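PDB 2OAS: 4-hydroxybutyrate coenzyme A transferase, which probably transfers coenzyme A between acetate and 4-hydroxybutyrate through a covalent enzyme-CoA intermediate. Local coordinates for residues N300-N305 with R346-L351. Sequence-based numbering, arbitrary orientation.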
ATOM      1  N   ASN A 300      13.301  -1.733  14.757  1.00 38.60           N
ATOM      2  CA  ASN A 300      14.411  -1.376  13.884  1.00 38.22           C
ATOM      3  C   ASN A 300      14.499  -2.182  12.588  1.00 37.80           C
ATOM      4  O   ASN A 300      15.588  -2.552  12.151  1.00 38.43           O
ATOM      5  CB  ASN A 300      15.721  -1.505  14.661  1.00 38.02           C
ATOM      6  CG  ASN A 300      15.725  -0.667  15.917  1.00 38.11           C
ATOM      7  OD1 ASN A 300      15.532   0.544  15.864  1.00 36.38           O
ATOM      8  ND2 ASN A 300      15.941  -1.310  17.057  1.00 39.72           N
ATOM      9  N   VAL A 301      13.359  -2.461  11.979  1.00 36.23           N
ATOM     10  CA  VAL A 301      13.348  -3.187  10.721  1.00 36.63           C
ATOM     11  C   VAL A 301      14.082  -2.349   9.664  1.00 37.08           C
ATOM     12  O   VAL A 301      13.943  -1.129   9.631  1.00 36.72           O
ATOM     13  CB  VAL A 301      11.893  -3.449  10.244  1.00 35.66           C
ATOM     14  CG1 VAL A 301      11.868  -3.781   8.759  1.00 36.76           C
ATOM     15  CG2 VAL A 301      11.290  -4.593  11.049  1.00 35.84           C
HETATM   16  N   MSE A 302      14.866  -3.014   8.819  1.00 36.92           N
HETATM   17  CA  MSE A 302      15.636  -2.360   7.762  1.00 38.69           C
HETATM   18  C   MSE A 302      15.261  -3.043   6.461  1.00 36.39           C
HETATM   19  O   MSE A 302      15.737  -4.133   6.154  1.00 35.12           O
HETATM   20  CB  MSE A 302      17.144  -2.522   8.027  1.00 44.58           C
HETATM   21  CG  MSE A 302      18.067  -1.914   6.975  1.00 51.17           C
HETATM   22 SE   MSE A 302      18.106   0.032   6.943  1.00 62.14          SE
HETATM   23  CE  MSE A 302      17.057   0.311   5.357  1.00 57.70           C
ATOM     24  N   ALA A 303      14.384  -2.410   5.705  1.00 34.42           N
ATOM     25  CA  ALA A 303      13.926  -2.980   4.459  1.00 33.24           C
ATOM     26  C   ALA A 303      14.643  -2.366   3.267  1.00 32.39           C
ATOM     27  O   ALA A 303      14.513  -1.181   2.990  1.00 32.27           O
ATOM     28  CB  ALA A 303      12.436  -2.786   4.336  1.00 33.44           C
ATOM     29  N   ILE A 304      15.394  -3.195   2.559  1.00 32.67           N
ATOM     30  CA  ILE A 304      16.154  -2.735   1.409  1.00 32.50           C
ATOM     31  C   ILE A 304      15.710  -3.437   0.138  1.00 30.81           C
ATOM     32  O   ILE A 304      15.916  -4.632  -0.024  1.00 29.09           O
ATOM     33  CB  ILE A 304      17.650  -2.993   1.632  1.00 31.73           C
ATOM     34  CG1 ILE A 304      18.102  -2.267   2.897  1.00 31.12           C
ATOM     35  CG2 ILE A 304      18.437  -2.553   0.436  1.00 30.26           C
ATOM     36  CD1 ILE A 304      19.473  -2.673   3.364  1.00 32.89           C
ATOM     37  N   ASN A 305      15.108  -2.683  -0.766  1.00 30.00           N
ATOM     38  CA  ASN A 305      14.631  -3.251  -2.020  1.00 30.93           C
ATOM     39  C   ASN A 305      15.129  -2.438  -3.204  1.00 30.98           C
ATOM     40  O   ASN A 305      15.813  -1.431  -3.031  1.00 30.27           O
ATOM     41  CB  ASN A 305      13.100  -3.281  -2.012  1.00 31.09           C
ATOM     42  CG  ASN A 305      12.551  -4.226  -0.961  1.00 33.13           C
ATOM     43  OD1 ASN A 305      12.356  -5.416  -1.222  1.00 33.09           O
ATOM     44  ND2 ASN A 305      12.324  -3.707   0.247  1.00 31.86           N
ATOM     45  N   ARG A 346      13.376   1.582   9.133  1.00 42.85           N
ATOM     46  CA  ARG A 346      13.707   2.389   7.968  1.00 42.15           C
ATOM     47  C   ARG A 346      13.643   1.511   6.737  1.00 40.89           C
ATOM     48  O   ARG A 346      13.896   0.307   6.810  1.00 41.76           O
ATOM     49  CB  ARG A 346      15.113   2.964   8.116  1.00 43.40           C
ATOM     50  CG  ARG A 346      15.245   3.959   9.241  1.00 44.16           C
ATOM     51  CD  ARG A 346      16.497   3.698  10.025  1.00 44.81           C
ATOM     52  NE  ARG A 346      16.343   2.496  10.830  1.00 46.59           N
ATOM     53  CZ  ARG A 346      17.312   1.614  11.046  1.00 46.91           C
ATOM     54  NH1 ARG A 346      18.509   1.802  10.514  1.00 46.79           N
ATOM     55  NH2 ARG A 346      17.078   0.540  11.795  1.00 47.36           N
ATOM     56  N   SER A 347      13.285   2.104   5.606  1.00 38.80           N
ATOM     57  CA  SER A 347      13.226   1.356   4.358  1.00 37.37           C
ATOM     58  C   SER A 347      14.102   2.114   3.376  1.00 36.79           C
ATOM     59  O   SER A 347      14.389   3.298   3.568  1.00 36.04           O
ATOM     60  CB  SER A 347      11.791   1.274   3.811  1.00 36.74           C
ATOM     61  OG  SER A 347      11.374   2.507   3.249  1.00 37.81           O
ATOM     62  N   VAL A 348      14.521   1.430   2.319  1.00 34.91           N
ATOM     63  CA  VAL A 348      15.358   2.047   1.328  1.00 34.33           C
ATOM     64  C   VAL A 348      15.165   1.382  -0.022  1.00 34.76           C
ATOM     65  O   VAL A 348      15.156   0.149  -0.134  1.00 34.45           O
ATOM     66  CB  VAL A 348      16.860   1.956   1.720  1.00 35.21           C
ATOM     67  CG1 VAL A 348      17.734   2.443   0.594  1.00 34.49           C
ATOM     68  CG2 VAL A 348      17.131   2.802   2.958  1.00 35.83           C
ATOM     69  N   ILE A 349      14.996   2.217  -1.041  1.00 34.15           N
ATOM     70  CA  ILE A 349      14.849   1.757  -2.407  1.00 33.80           C
ATOM     71  C   ILE A 349      16.189   2.074  -3.049  1.00 33.57           C
ATOM     72  O   ILE A 349      16.505   3.243  -3.257  1.00 32.32           O
ATOM     73  CB  ILE A 349      13.759   2.526  -3.163  1.00 33.93           C
ATOM     74  CG1 ILE A 349      12.392   2.199  -2.582  1.00 33.65           C
ATOM     75  CG2 ILE A 349      13.758   2.117  -4.620  1.00 33.20           C
ATOM     76  CD1 ILE A 349      11.921   0.824  -2.960  1.00 33.08           C
ATOM     77  N   ALA A 350      16.969   1.027  -3.333  1.00 33.79           N
ATOM     78  CA  ALA A 350      18.297   1.157  -3.932  1.00 34.02           C
ATOM     79  C   ALA A 350      18.312   0.744  -5.395  1.00 33.96           C
ATOM     80  O   ALA A 350      17.873  -0.349  -5.748  1.00 32.04           O
ATOM     81  CB  ALA A 350      19.299   0.315  -3.158  1.00 33.46           C
ATOM     82  N   LEU A 351      18.826   1.624  -6.246  1.00 33.00           N
ATOM     83  CA  LEU A 351      18.904   1.317  -7.667  1.00 32.59           C
ATOM     84  C   LEU A 351      19.969   2.158  -8.350  1.00 32.25           C
ATOM     85  O   LEU A 351      20.338   3.224  -7.870  1.00 32.69           O
ATOM     86  CB  LEU A 351      17.558   1.557  -8.336  1.00 32.23           C
ATOM     87  CG  LEU A 351      17.096   3.000  -8.550  1.00 32.91           C
ATOM     88  CD1 LEU A 351      15.737   2.951  -9.213  1.00 33.41           C
ATOM     89  CD2 LEU A 351      17.014   3.760  -7.241  1.00 31.49           C
TER
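V301 takes the backbone N-H of R346 on its carbonyl oxygen (N to O 2.8 Å), the first of five backbone hydrogen bonds that join 301-305 and 346-350 as parallel neighbours inside a mixed sheet, between strands 206-208 and 382-385. A303 N then reaches R346 O at 3.0 Å, and A303 O accepts V348 N at 2.7 Å, a shorter but more bent bond (140° at the hydrogen). N305 uses both of its backbone groups, N to V348 O and O to A350 N. Helix 332-341 packs over the face carrying A303, S347, N305 and I349; there N305 ND2 is hydrogen-bonded to OE1 of Q208, and the N305 side chain touches the CoA-binding Q332 and lies about 5 Å from the bound coenzyme A. On the face of M302, I304 and V348, the R346 side chain doubles back toward strand 301-305, its guanidinium salt-bridged to D205. The selenium of M302 sits over one face of that group, SE to NH1 4.0 Å, the side chains crossing at about a right angle. M302 leaves with CG anti to the backbone N (chi1 179°) and bends twice, carrying its methyl across to strand 346-350, where CE rests 3.5 Å from CG2 of V348.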